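Local coordinates for protein GTN Reductase (Agrobacterium tumefaciens, PDB 5N6G) that binds FMN in an Old Yellow Enzyme-type TIM barrel and probably acts as a flavin-dependent ene-reductase, reducing carbon-carbon double bonds at the expense of NADH or NADPH, at residues D85-H88 / K93-A96; V52-P57 / E78-I83; N206-L211 / Y249-E254; T227-S232 / E254-R259. One frame throughout, in Å; residues are numbered along the deposited sequence.

Interaction 1 (D85-H88 / K93-A96); sequences DGVH and KIVA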
loop_
_atom_site.group_PDB
_atom_site.type_symbol
_atom_site.label_atom_id
_atom_site.label_comp_id
_atom_site.label_asym_id
_atom_site.label_seq_id
_atom_site.Cartn_x
_atom_site.Cartn_y
_atom_site.Cartn_z
ATOM N N ASP A 85 16.475 -9.925 -4.658
ATOM C CA ASP A 85 17.841 -10.405 -4.457
ATOM C C ASP A 85 18.781 -9.249 -4.104
ATOM O O ASP A 85 19.629 -9.375 -3.211
ATOM C CB ASP A 85 18.338 -11.116 -5.707
ATOM C CG ASP A 85 17.742 -12.507 -5.889
ATOM O OD1 ASP A 85 17.069 -13.026 -4.966
ATOM O OD2 ASP A 85 17.978 -13.084 -6.984
ATOM N N GLY A 86 18.666 -8.122 -4.816
ATOM C CA GLY A 86 19.565 -7.007 -4.556
ATOM C C GLY A 86 19.347 -6.407 -3.180
ATOM O O GLY A 86 20.307 -6.091 -2.465
ATOM N N VAL A 87 18.083 -6.238 -2.793
ATOM C CA VAL A 87 17.778 -5.713 -1.468
ATOM C C VAL A 87 18.304 -6.664 -0.408
ATOM O O VAL A 87 18.907 -6.242 0.595
ATOM C CB VAL A 87 16.265 -5.481 -1.339
ATOM C CG1 VAL A 87 15.870 -5.225 0.129
ATOM C CG2 VAL A 87 15.802 -4.355 -2.267
ATOM N N HIS A 88 18.100 -7.968 -0.608
ATOM C CA HIS A 88 18.555 -8.928 0.393
ATOM C C HIS A 88 20.076 -8.951 0.493
ATOM O O HIS A 88 20.620 -9.036 1.600
ATOM C CB HIS A 88 18.008 -10.316 0.073
ATOM C CG HIS A 88 16.544 -10.447 0.335
ATOM N ND1 HIS A 88 15.724 -11.252 -0.425
ATOM C CD2 HIS A 88 15.751 -9.859 1.258
ATOM C CE1 HIS A 88 14.485 -11.156 0.025
ATOM N NE2 HIS A 88 14.473 -10.315 1.043
ATOM N N LYS A 93 15.042 -5.994 3.810
ATOM C CA LYS A 93 13.827 -6.782 3.770
ATOM C C LYS A 93 12.799 -6.012 2.956
ATOM O O LYS A 93 12.773 -4.779 2.977
ATOM C CB LYS A 93 13.278 -7.054 5.184
ATOM C CG LYS A 93 14.224 -7.863 6.064
ATOM C CD LYS A 93 14.319 -9.308 5.603
ATOM C CE LYS A 93 15.539 -10.016 6.197
ATOM N NZ LYS A 93 15.463 -10.015 7.669
ATOM N N ILE A 94 11.954 -6.734 2.224
ATOM C CA ILE A 94 11.036 -6.072 1.300
ATOM C C ILE A 94 9.760 -6.886 1.173
ATOM O O ILE A 94 9.799 -8.114 1.054
ATOM C CB ILE A 94 11.727 -5.854 -0.062
ATOM C CG1 ILE A 94 10.838 -5.068 -1.019
ATOM C CG2 ILE A 94 12.209 -7.173 -0.675
ATOM C CD1 ILE A 94 11.622 -4.562 -2.227
ATOM N N VAL A 95 8.622 -6.181 1.222
ATOM C CA VAL A 95 7.307 -6.770 1.016
ATOM C C VAL A 95 6.652 -6.087 -0.179
ATOM O O VAL A 95 6.839 -4.891 -0.424
ATOM C CB VAL A 95 6.414 -6.665 2.262
ATOM C CG1 VAL A 95 7.004 -7.489 3.409
ATOM C CG2 VAL A 95 6.225 -5.220 2.682
ATOM N N ALA A 96 5.871 -6.859 -0.917
ATOM C CA ALA A 96 5.162 -6.353 -2.086
ATOM C C ALA A 96 3.807 -5.806 -1.672
ATOM O O ALA A 96 3.039 -6.507 -0.996
ATOM C CB ALA A 96 4.964 -7.471 -3.108
#
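Val87 and Ile94 meet where helix 74-89 hands the chain over to strand 94-99, the closing half of a beta-alpha-beta crossover in a TIM barrel. It is a good example of how such a unit packs the C-terminal end of its helix against the strand that follows. The tight part is apolar and buried. The two side chains cross at about a right angle, and the two methyls of the valine meet different atoms: CG2 of Val87 lies 4.2 Å from CD1 of Ile94, while CG1 of Val87 comes 3.9 Å from the backbone N of Lys93. Ile94 presents that terminal methyl because its CG1 stands anti to the backbone N (chi1 -176°), which sends the long branch out toward the helix; Ile83 and Thr84, on the same helix, also pack against the Ile94 side chain.

The other half of the contact, formed by two partly exposed residues, is looser. The edge of the His88 ring faces the Lys93 backbone, with CD2 of His88 4.4 Å from CA of Lys93, and the lysine side chain starts away from the helix, its NZ bonding to the carbonyl O of Ala14. Asp173 ties this margin together, since its OD2 bonds both to NE2 of His88 and to the backbone N of Ile94. NE2 of His88 meanwhile sits 4.2 Å from CG2 of Ile94.

Interaction 2 (V52-P57 / E78-I83); sequences VTEGTP and EGWKKI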
loop_
_atom_site.group_PDB
_atom_site.type_symbol
_atom_site.label_atom_id
_atom_site.label_comp_id
_atom_site.label_asym_id
_atom_site.label_seq_id
_atom_site.Cartn_x
_atom_site.Cartn_y
_atom_site.Cartn_z
ATOM N N VAL A 52 8.396 -1.281 1.686
ATOM C CA VAL A 52 7.136 -1.648 1.046
ATOM C C VAL A 52 7.218 -1.144 -0.381
ATOM O O VAL A 52 7.490 0.046 -0.606
ATOM C CB VAL A 52 5.917 -1.055 1.773
ATOM C CG1 VAL A 52 4.640 -1.560 1.146
ATOM C CG2 VAL A 52 5.970 -1.392 3.264
ATOM N N THR A 53 7.007 -2.039 -1.343
ATOM C CA THR A 53 7.107 -1.609 -2.722
ATOM C C THR A 53 5.983 -0.632 -3.055
ATOM O O THR A 53 4.934 -0.588 -2.408
ATOM C CB THR A 53 7.001 -2.763 -3.726
ATOM O OG1 THR A 53 5.687 -3.354 -3.701
ATOM C CG2 THR A 53 8.033 -3.845 -3.491
ATOM N N GLU A 54 6.188 0.088 -4.153
ATOM C CA GLU A 54 5.085 0.711 -4.872
ATOM C C GLU A 54 3.947 -0.282 -5.035
ATOM O O GLU A 54 4.165 -1.487 -5.147
ATOM C CB GLU A 54 5.560 1.177 -6.254
ATOM C CG GLU A 54 5.985 0.062 -7.220
ATOM C CD GLU A 54 7.048 0.526 -8.216
ATOM O OE1 GLU A 54 6.700 1.143 -9.255
ATOM O OE2 GLU A 54 8.246 0.270 -7.955
ATOM N N GLY A 55 2.722 0.220 -5.109
ATOM C CA GLY A 55 1.614 -0.669 -5.370
ATOM C C GLY A 55 1.868 -1.487 -6.611
ATOM O O GLY A 55 2.316 -0.955 -7.642
ATOM N N THR A 56 1.638 -2.789 -6.510
ATOM C CA THR A 56 1.905 -3.710 -7.606
ATOM C C THR A 56 0.658 -4.549 -7.865
ATOM O O THR A 56 0.257 -5.353 -7.001
ATOM C CB THR A 56 3.151 -4.548 -7.295
ATOM O OG1 THR A 56 3.495 -5.347 -8.442
ATOM C CG2 THR A 56 3.005 -5.422 -6.090
ATOM N N PRO A 57 -0.017 -4.369 -8.996
ATOM C CA PRO A 57 -1.313 -5.019 -9.180
ATOM C C PRO A 57 -1.220 -6.519 -9.322
ATOM O O PRO A 57 -0.279 -7.070 -9.903
ATOM C CB PRO A 57 -1.864 -4.360 -10.450
ATOM C CG PRO A 57 -1.253 -2.969 -10.388
ATOM C CD PRO A 57 0.157 -3.226 -9.902
ATOM N N GLU A 78 10.264 -12.242 -12.743
ATOM C CA GLU A 78 11.711 -12.254 -12.920
ATOM C C GLU A 78 12.309 -10.893 -12.599
ATOM O O GLU A 78 13.349 -10.802 -11.947
ATOM C CB GLU A 78 12.060 -12.665 -14.358
ATOM C CG GLU A 78 13.551 -12.653 -14.650
ATOM C CD GLU A 78 14.327 -13.662 -13.811
ATOM O OE1 GLU A 78 13.710 -14.626 -13.308
ATOM O OE2 GLU A 78 15.556 -13.487 -13.656
ATOM N N GLY A 79 11.664 -9.816 -13.055
ATOM C CA GLY A 79 12.163 -8.487 -12.741
ATOM C C GLY A 79 12.146 -8.197 -11.254
ATOM O O GLY A 79 13.073 -7.588 -10.716
ATOM N N TRP A 80 11.079 -8.610 -10.563
ATOM C CA TRP A 80 11.052 -8.442 -9.117
ATOM C C TRP A 80 12.112 -9.284 -8.417
ATOM O O TRP A 80 12.643 -8.875 -7.363
ATOM C CB TRP A 80 9.685 -8.799 -8.576
ATOM C CG TRP A 80 8.637 -7.747 -8.725
ATOM C CD1 TRP A 80 7.439 -7.882 -9.367
ATOM C CD2 TRP A 80 8.649 -6.416 -8.179
ATOM N NE1 TRP A 80 6.708 -6.730 -9.258
ATOM C CE2 TRP A 80 7.428 -5.807 -8.546
ATOM C CE3 TRP A 80 9.567 -5.682 -7.425
ATOM C CZ2 TRP A 80 7.099 -4.499 -8.179
ATOM C CZ3 TRP A 80 9.238 -4.359 -7.078
ATOM C CH2 TRP A 80 8.016 -3.798 -7.454
ATOM N N LYS A 81 12.413 -10.476 -8.947
ATOM C CA LYS A 81 13.431 -11.309 -8.318
ATOM C C LYS A 81 14.783 -10.610 -8.304
ATOM O O LYS A 81 15.537 -10.726 -7.335
ATOM C CB LYS A 81 13.505 -12.661 -9.031
ATOM C CG LYS A 81 14.460 -13.663 -8.403
ATOM C CD LYS A 81 13.988 -14.101 -7.016
ATOM C CE LYS A 81 14.868 -15.209 -6.441
ATOM N NZ LYS A 81 14.406 -15.634 -5.093
ATOM N N LYS A 82 15.115 -9.878 -9.361
ATOM C CA LYS A 82 16.364 -9.118 -9.347
ATOM C C LYS A 82 16.356 -8.083 -8.227
ATOM O O LYS A 82 17.380 -7.864 -7.566
ATOM C CB LYS A 82 16.580 -8.450 -10.703
ATOM C CG LYS A 82 17.922 -7.760 -10.842
ATOM C CD LYS A 82 17.997 -6.951 -12.135
ATOM C CE LYS A 82 19.434 -6.586 -12.478
ATOM N NZ LYS A 82 19.955 -7.396 -13.625
ATOM N N ILE A 83 15.201 -7.447 -8.001
ATOM C CA ILE A 83 15.066 -6.422 -6.970
ATOM C C ILE A 83 15.184 -7.031 -5.574
ATOM O O ILE A 83 15.928 -6.523 -4.724
ATOM C CB ILE A 83 13.738 -5.671 -7.151
ATOM C CG1 ILE A 83 13.825 -4.807 -8.411
ATOM C CG2 ILE A 83 13.413 -4.840 -5.907
ATOM C CD1 ILE A 83 12.544 -4.216 -8.833
#
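Trp80 reaches from helix 74-89 to strand 50-57 and makes this contact almost alone, a case of one large aromatic bridging the gap between a barrel strand and the helix outside it. The nearest CA atoms, those of Thr53 and Trp80, are 10.2 Å apart, and the indole fills the distance.

The apolar part lies at the far end of the six-membered ring. Thr53 comes from the opposite direction and meets the ring obliquely: its methyl CG2 is 3.8 Å from CZ3 of Trp80, and its CB is 4.0 Å from CH2 of Trp80. With OG1 between the backbone N and the carbonyl carbon (chi1 66°), Thr53 offers the methyl to the ring and keeps the hydroxyl for the backbone.

Polar atoms touch the ring without bonding to it. OG1 of Thr56 passes 3.6 Å from NE1 of Trp80, yet each is satisfied elsewhere, the hydroxyl by the carbonyl of Pro69 and the indole nitrogen by that of Gly70. The carboxylate of Glu54, its plane 85° from the ring's, brings OE2 to 4.1 Å from CH2 of Trp80 while bonding to Tyr42 OH.

Hydrogen bonds fix the strand itself. OG1 of Thr53 lies 2.8 Å from the carbonyl O of Glu54, bracing the corner where the strand turns, and also bonds to the backbone N of Gln97. Just beyond, the N-H of Gly55 is given to O4 of the flavin, so this packing backs the FMN site at the C-terminal end of a TIM-barrel strand.

Interaction 3 (N206-L211 / Y249-E254); sequences NRARFL and YNYVVE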
loop_
_atom_site.group_PDB
_atom_site.type_symbol
_atom_site.label_atom_id
_atom_site.label_comp_id
_atom_site.label_asym_id
_atom_site.label_seq_id
_atom_site.Cartn_x
_atom_site.Cartn_y
_atom_site.Cartn_z
ATOM N N ASN A 206 -20.846 -6.582 6.857
ATOM C CA ASN A 206 -20.919 -6.889 5.434
ATOM C C ASN A 206 -19.894 -6.096 4.645
ATOM O O ASN A 206 -19.290 -6.624 3.699
ATOM C CB ASN A 206 -22.318 -6.606 4.907
ATOM C CG ASN A 206 -23.313 -7.680 5.285
ATOM O OD1 ASN A 206 -22.974 -8.649 5.988
ATOM N ND2 ASN A 206 -24.534 -7.540 4.798
ATOM N N ARG A 207 -19.713 -4.807 4.981
ATOM C CA ARG A 207 -18.740 -3.991 4.255
ATOM C C ARG A 207 -17.294 -4.421 4.513
ATOM O O ARG A 207 -16.436 -4.232 3.638
ATOM C CB ARG A 207 -18.944 -2.516 4.591
ATOM C CG ARG A 207 -20.267 -1.990 3.971
ATOM C CD ARG A 207 -20.399 -0.495 4.087
ATOM N NE ARG A 207 -20.899 -0.082 5.394
ATOM C CZ ARG A 207 -20.387 0.902 6.128
ATOM N NH1 ARG A 207 -19.310 1.573 5.741
ATOM N NH2 ARG A 207 -20.982 1.233 7.263
ATOM N N ALA A 208 -17.002 -4.994 5.682
ATOM C CA ALA A 208 -15.685 -5.530 5.999
ATOM C C ALA A 208 -15.443 -6.923 5.428
ATOM O O ALA A 208 -14.311 -7.406 5.474
ATOM C CB ALA A 208 -15.513 -5.576 7.515
ATOM N N ARG A 209 -16.487 -7.579 4.925
ATOM C CA ARG A 209 -16.402 -8.983 4.531
ATOM C C ARG A 209 -15.347 -9.202 3.460
ATOM O O ARG A 209 -14.555 -10.145 3.550
ATOM C CB ARG A 209 -17.760 -9.457 4.022
ATOM C CG ARG A 209 -17.804 -10.935 3.663
ATOM C CD ARG A 209 -19.206 -11.351 3.188
ATOM N NE ARG A 209 -20.244 -10.939 4.133
ATOM C CZ ARG A 209 -20.451 -11.507 5.314
ATOM N NH1 ARG A 209 -19.693 -12.515 5.714
ATOM N NH2 ARG A 209 -21.398 -11.040 6.111
ATOM N N PHE A 210 -15.338 -8.356 2.425
ATOM C CA PHE A 210 -14.356 -8.533 1.350
ATOM C C PHE A 210 -12.929 -8.380 1.871
ATOM O O PHE A 210 -12.054 -9.202 1.553
ATOM C CB PHE A 210 -14.632 -7.551 0.208
ATOM C CG PHE A 210 -13.690 -7.705 -0.958
ATOM C CD1 PHE A 210 -13.701 -8.869 -1.730
ATOM C CD2 PHE A 210 -12.796 -6.703 -1.278
ATOM C CE1 PHE A 210 -12.836 -9.010 -2.809
ATOM C CE2 PHE A 210 -11.935 -6.832 -2.352
ATOM C CZ PHE A 210 -11.944 -7.971 -3.107
ATOM N N LEU A 211 -12.663 -7.327 2.645
ATOM C CA LEU A 211 -11.330 -7.147 3.222
ATOM C C LEU A 211 -10.887 -8.417 3.927
ATOM O O LEU A 211 -9.755 -8.891 3.749
ATOM C CB LEU A 211 -11.332 -5.959 4.183
ATOM C CG LEU A 211 -9.991 -5.586 4.842
ATOM C CD1 LEU A 211 -10.003 -4.138 5.279
ATOM C CD2 LEU A 211 -9.654 -6.447 6.047
ATOM N N TYR A 249 -13.777 0.946 11.396
ATOM C CA TYR A 249 -12.370 0.577 11.449
ATOM C C TYR A 249 -12.005 -0.121 12.754
ATOM O O TYR A 249 -11.163 -1.021 12.743
ATOM C CB TYR A 249 -11.511 1.814 11.199
ATOM C CG TYR A 249 -11.321 2.012 9.723
ATOM C CD1 TYR A 249 -10.269 1.388 9.047
ATOM C CD2 TYR A 249 -12.235 2.744 8.986
ATOM C CE1 TYR A 249 -10.105 1.549 7.692
ATOM C CE2 TYR A 249 -12.098 2.890 7.629
ATOM C CZ TYR A 249 -11.037 2.294 6.985
ATOM O OH TYR A 249 -10.936 2.459 5.635
ATOM N N ASN A 250 -12.650 0.225 13.869
ATOM C CA ASN A 250 -12.429 -0.548 15.083
ATOM C C ASN A 250 -12.873 -1.984 14.878
ATOM O O ASN A 250 -12.187 -2.906 15.310
ATOM C CB ASN A 250 -13.141 0.089 16.270
ATOM C CG ASN A 250 -12.363 1.283 16.865
ATOM O OD1 ASN A 250 -11.500 1.895 16.207
ATOM N ND2 ASN A 250 -12.682 1.618 18.108
ATOM N N TYR A 251 -13.995 -2.199 14.187
ATOM C CA TYR A 251 -14.429 -3.562 13.888
ATOM C C TYR A 251 -13.402 -4.276 13.024
ATOM O O TYR A 251 -13.053 -5.431 13.286
ATOM C CB TYR A 251 -15.794 -3.558 13.195
ATOM C CG TYR A 251 -16.204 -4.929 12.701
ATOM C CD1 TYR A 251 -16.839 -5.822 13.542
ATOM C CD2 TYR A 251 -15.938 -5.322 11.405
ATOM C CE1 TYR A 251 -17.190 -7.087 13.092
ATOM C CE2 TYR A 251 -16.264 -6.561 10.959
ATOM C CZ TYR A 251 -16.897 -7.444 11.798
ATOM O OH TYR A 251 -17.249 -8.721 11.364
ATOM N N VAL A 252 -12.924 -3.608 11.975
ATOM C CA VAL A 252 -11.956 -4.226 11.066
ATOM C C VAL A 252 -10.741 -4.712 11.843
ATOM O O VAL A 252 -10.320 -5.868 11.702
ATOM C CB VAL A 252 -11.557 -3.245 9.952
ATOM C CG1 VAL A 252 -10.309 -3.718 9.227
ATOM C CG2 VAL A 252 -12.730 -3.111 8.971
ATOM N N VAL A 253 -10.146 -3.837 12.661
ATOM C CA VAL A 253 -8.913 -4.273 13.319
ATOM C C VAL A 253 -9.186 -5.238 14.464
ATOM O O VAL A 253 -8.319 -6.055 14.789
ATOM C CB VAL A 253 -8.017 -3.125 13.823
ATOM C CG1 VAL A 253 -7.337 -2.454 12.700
ATOM C CG2 VAL A 253 -8.758 -2.172 14.764
ATOM N N GLU A 254 -10.368 -5.200 15.088
ATOM C CA GLU A 254 -10.718 -6.253 16.027
ATOM C C GLU A 254 -10.661 -7.611 15.336
ATOM O O GLU A 254 -10.138 -8.579 15.889
ATOM C CB GLU A 254 -12.108 -5.982 16.598
ATOM C CG GLU A 254 -12.601 -7.024 17.544
ATOM C CD GLU A 254 -14.119 -7.071 17.628
ATOM O OE1 GLU A 254 -14.788 -6.150 17.100
ATOM O OE2 GLU A 254 -14.643 -8.045 18.208
#
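Two torsions set up the contact between Ala208 and its neighbours Tyr251 and Val252. In Tyr251 the ring carbon CG is trans to the backbone N (chi1 172°), which swings the phenol toward helix 204-222. Val252 holds CG1 in the equivalent place (chi1 165°), so its two methyls are dealt out to different partners.

Ala208 and Val252 have the nearest CA atoms of the two segments, 6.4 Å apart. CB of Ala208 approaches the tyrosine ring in plane, at an edge rather than over a face, 3.7 Å from CE2 of Tyr251. The same CB lies 4.0 Å from CG2 of Val252. One turn on, CD1 of Leu211 meets CG1 of Val252 at 4.0 Å, the two side chains crossing nearly at right angles. The contact is entirely apolar.

On the side of the helix turned away from 249-254, NH2 of Arg209 reaches back to OD1 of Asn206 at 2.9 Å, with the acceptor in the guanidinium plane.

The segment axes approach to 10.3 Å at a crossing angle of -41°, as successive helices of a TIM barrel pack around its outside. Leu211 also leans on helix 184-189, while Val253 carries the packing onward to helix 286-295.

Interaction 4 (T227-S232 / E254-R259); sequences TGIRLS and EQLGKR. With FMN (flavin mononucleotide), chain B.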
loop_
_atom_site.group_PDB
_atom_site.type_symbol
_atom_site.label_atom_id
_atom_site.label_comp_id
_atom_site.label_asym_id
_atom_site.label_seq_id
_atom_site.Cartn_x
_atom_site.Cartn_y
_atom_site.Cartn_z
ATOM N N THR A 227 2.016 -11.756 6.109
ATOM C CA THR A 227 0.914 -10.948 5.583
ATOM C C THR A 227 0.698 -9.714 6.446
ATOM O O THR A 227 0.469 -9.829 7.652
ATOM C CB THR A 227 -0.378 -11.765 5.514
ATOM O OG1 THR A 227 -0.160 -12.961 4.749
ATOM C CG2 THR A 227 -1.487 -10.948 4.887
ATOM N N GLY A 228 0.765 -8.530 5.826
ATOM C CA GLY A 228 0.363 -7.292 6.473
ATOM C C GLY A 228 -0.683 -6.569 5.641
ATOM O O GLY A 228 -1.114 -7.050 4.595
ATOM N N ILE A 229 -1.128 -5.427 6.152
ATOM C CA ILE A 229 -2.205 -4.699 5.484
ATOM C C ILE A 229 -2.019 -3.219 5.748
ATOM O O ILE A 229 -1.623 -2.821 6.846
ATOM C CB ILE A 229 -3.590 -5.184 5.971
ATOM C CG1 ILE A 229 -4.730 -4.536 5.188
ATOM C CG2 ILE A 229 -3.727 -5.003 7.487
ATOM C CD1 ILE A 229 -6.039 -5.298 5.310
ATOM N N ARG A 230 -2.354 -2.395 4.763
ATOM C CA ARG A 230 -2.344 -0.946 4.922
ATOM C C ARG A 230 -3.775 -0.420 4.987
ATOM O O ARG A 230 -4.597 -0.746 4.127
ATOM C CB ARG A 230 -1.592 -0.272 3.772
ATOM C CG ARG A 230 -1.322 1.195 4.067
ATOM C CD ARG A 230 -0.445 1.864 3.051
ATOM N NE ARG A 230 0.435 2.827 3.704
ATOM C CZ ARG A 230 0.881 3.956 3.165
ATOM N NH1 ARG A 230 0.482 4.344 1.978
ATOM N NH2 ARG A 230 1.729 4.705 3.849
ATOM N N LEU A 231 -4.047 0.453 5.951
ATOM C CA LEU A 231 -5.370 1.014 6.196
ATOM C C LEU A 231 -5.260 2.529 6.302
ATOM O O LEU A 231 -4.234 3.058 6.732
ATOM C CB LEU A 231 -5.991 0.457 7.499
ATOM C CG LEU A 231 -6.114 -1.058 7.561
ATOM C CD1 LEU A 231 -6.460 -1.466 9.014
ATOM C CD2 LEU A 231 -7.161 -1.514 6.548
ATOM N N SER A 232 -6.328 3.235 5.938
ATOM C CA SER A 232 -6.322 4.694 5.923
ATOM C C SER A 232 -7.730 5.169 6.280
ATOM O O SER A 232 -8.555 5.460 5.397
ATOM C CB SER A 232 -5.868 5.243 4.564
ATOM O OG SER A 232 -6.626 4.681 3.492
ATOM N N GLU A 254 -10.368 -5.200 15.088
ATOM C CA GLU A 254 -10.718 -6.253 16.027
ATOM C C GLU A 254 -10.661 -7.611 15.336
ATOM O O GLU A 254 -10.138 -8.579 15.889
ATOM C CB GLU A 254 -12.108 -5.982 16.598
ATOM C CG GLU A 254 -12.601 -7.024 17.544
ATOM C CD GLU A 254 -14.119 -7.071 17.628
ATOM O OE1 GLU A 254 -14.788 -6.150 17.100
ATOM O OE2 GLU A 254 -14.643 -8.045 18.208
ATOM N N GLN A 255 -11.188 -7.686 14.119
ATOM C CA GLN A 255 -11.142 -8.943 13.391
ATOM C C GLN A 255 -9.725 -9.283 12.960
ATOM O O GLN A 255 -9.323 -10.449 13.018
ATOM C CB GLN A 255 -12.067 -8.891 12.178
ATOM C CG GLN A 255 -13.506 -8.579 12.509
ATOM C CD GLN A 255 -14.015 -9.221 13.781
ATOM O OE1 GLN A 255 -13.954 -10.430 13.949
ATOM N NE2 GLN A 255 -14.522 -8.403 14.690
ATOM N N LEU A 256 -8.938 -8.277 12.530
ATOM C CA LEU A 256 -7.553 -8.532 12.147
ATOM C C LEU A 256 -6.715 -8.979 13.336
ATOM O O LEU A 256 -5.749 -9.726 13.168
ATOM C CB LEU A 256 -6.944 -7.287 11.500
ATOM C CG LEU A 256 -7.574 -6.898 10.164
ATOM C CD1 LEU A 256 -6.965 -5.573 9.704
ATOM C CD2 LEU A 256 -7.400 -7.911 9.073
ATOM N N GLY A 257 -7.079 -8.539 14.543
ATOM C CA GLY A 257 -6.380 -8.951 15.747
ATOM C C GLY A 257 -6.473 -10.426 16.037
ATOM O O GLY A 257 -5.702 -10.951 16.848
ATOM N N LYS A 258 -7.415 -11.109 15.399
ATOM C CA LYS A 258 -7.620 -12.538 15.568
ATOM C C LYS A 258 -6.799 -13.374 14.600
ATOM O O LYS A 258 -6.771 -14.613 14.751
ATOM C CB LYS A 258 -9.095 -12.861 15.371
ATOM C CG LYS A 258 -10.037 -12.225 16.387
ATOM C CD LYS A 258 -11.463 -12.390 15.939
ATOM C CE LYS A 258 -12.429 -11.775 16.937
ATOM N NZ LYS A 258 -13.828 -11.989 16.459
ATOM N N ARG A 259 -6.100 -12.739 13.660
ATOM C CA ARG A 259 -5.543 -13.430 12.495
ATOM C C ARG A 259 -4.017 -13.547 12.449
ATOM O O ARG A 259 -3.480 -13.970 11.422
ATOM C CB ARG A 259 -6.069 -12.756 11.233
ATOM C CG ARG A 259 -7.549 -13.129 11.019
ATOM C CD ARG A 259 -8.270 -12.161 10.185
ATOM N NE ARG A 259 -9.444 -12.744 9.544
ATOM C CZ ARG A 259 -10.680 -12.743 10.045
ATOM N NH1 ARG A 259 -10.956 -12.210 11.232
ATOM N NH2 ARG A 259 -11.665 -13.267 9.328
HETATM N N1 FMN B . 0.491 4.960 -0.911
HETATM C C2 FMN B . 0.246 3.628 -1.140
HETATM O O2 FMN B . -0.364 2.920 -0.308
HETATM N N3 FMN B . 0.708 3.044 -2.299
HETATM C C4 FMN B . 1.383 3.689 -3.318
HETATM O O4 FMN B . 1.793 3.063 -4.294
HETATM C C4A FMN B . 1.609 5.098 -3.084
HETATM N N5 FMN B . 2.273 5.776 -3.987
HETATM C C5A FMN B . 2.623 7.080 -3.680
HETATM C C6 FMN B . 3.425 7.777 -4.576
HETATM C C7 FMN B . 3.902 9.043 -4.268
HETATM C C7M FMN B . 4.796 9.746 -5.259
HETATM C C8 FMN B . 3.566 9.638 -3.047
HETATM C C8M FMN B . 4.116 10.982 -2.655
HETATM C C9 FMN B . 2.743 8.956 -2.154
HETATM C C9A FMN B . 2.279 7.677 -2.462
HETATM N N10 FMN B . 1.540 6.916 -1.531
HETATM C C10 FMN B . 1.164 5.634 -1.824
HETATM C "C1'" FMN B . 1.347 7.462 -0.180
HETATM C "C2'" FMN B . 2.607 7.293 0.659
HETATM O "O2'" FMN B . 2.876 5.906 0.896
HETATM C "C3'" FMN B . 2.535 8.016 2.005
HETATM O "O3'" FMN B . 1.385 7.575 2.723
HETATM C "C4'" FMN B . 2.472 9.537 1.879
HETATM O "O4'" FMN B . 3.535 10.010 1.049
HETATM C "C5'" FMN B . 2.491 10.227 3.231
HETATM O "O5'" FMN B . 3.727 9.951 3.920
HETATM P P FMN B . 4.956 11.004 4.058
HETATM O O1P FMN B . 4.397 12.178 4.833
HETATM O O2P FMN B . 5.308 11.403 2.635
HETATM O O3P FMN B . 6.018 10.244 4.765
#
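Ile229 and Leu256 have the closest CA atoms of strand 227-231 and residues 254-259, 9.4 Å apart, a spacing bridged by side chains alone. Strand 227-231 and helix 245-256 open a beta-alpha-beta unit of the TIM barrel, completed by strand 263-267. Leu256 to Arg259 form a type I beta turn. There the carbonyl O of Gln255 is gripped from opposite faces of its plane by the backbone N of Lys258 and by NH1 of Arg259, the latter at 3.0 Å. OD1 of Asp216 forms a salt bridge with NE of Arg259.

Toward the strand the contact narrows to a single methyl. CD1 of Leu256 lies 4.0 Å from CG2 of Ile229, the side chains crossing at about a right angle, and 4.2 Å from CD1 of Leu231, which it meets tip to tip.

Between these two outward residues Arg230 points into the barrel, illustrating how one strand serves both the hydrophobic layer and the FMN site. Its chain starts with CG opposite the backbone N (chi1 -168°) and bends at chi3, bringing the guanidinium edge to the flavin. NH2 of Arg230 bonds to the ribityl O3' of FMN at 3.1 Å, and NH1 adds a weak bond to O2' of FMN. A positive charge here would probably polarise the pyrimidine end of the flavin, where NH1 of Arg230 donates to FMN O2 at 2.8 Å.

Overall arrangement
The four contacts sample two regions of one eight-stranded barrel. Interactions 1 and 2, centres 9 Å apart, share helix 74-89 and use the neighbouring strands 50-57 and 94-99; a probable hydrogen bond from Thr53 N to Val95 O joins them. Interactions 3 and 4, also 9 Å apart, share helix 245-256 and Glu254, and touch through Leu211 and Ile229. The pairs are well separated, with interactions 1 and 3 about 30 Å apart between centres and on opposite sides of the chain's centre. Along the chain interaction 2 precedes 1, whereas 3 and 4 alternate their segments. Outer helices thus pack on strands that present Gly55 and Arg230 to the same FMN.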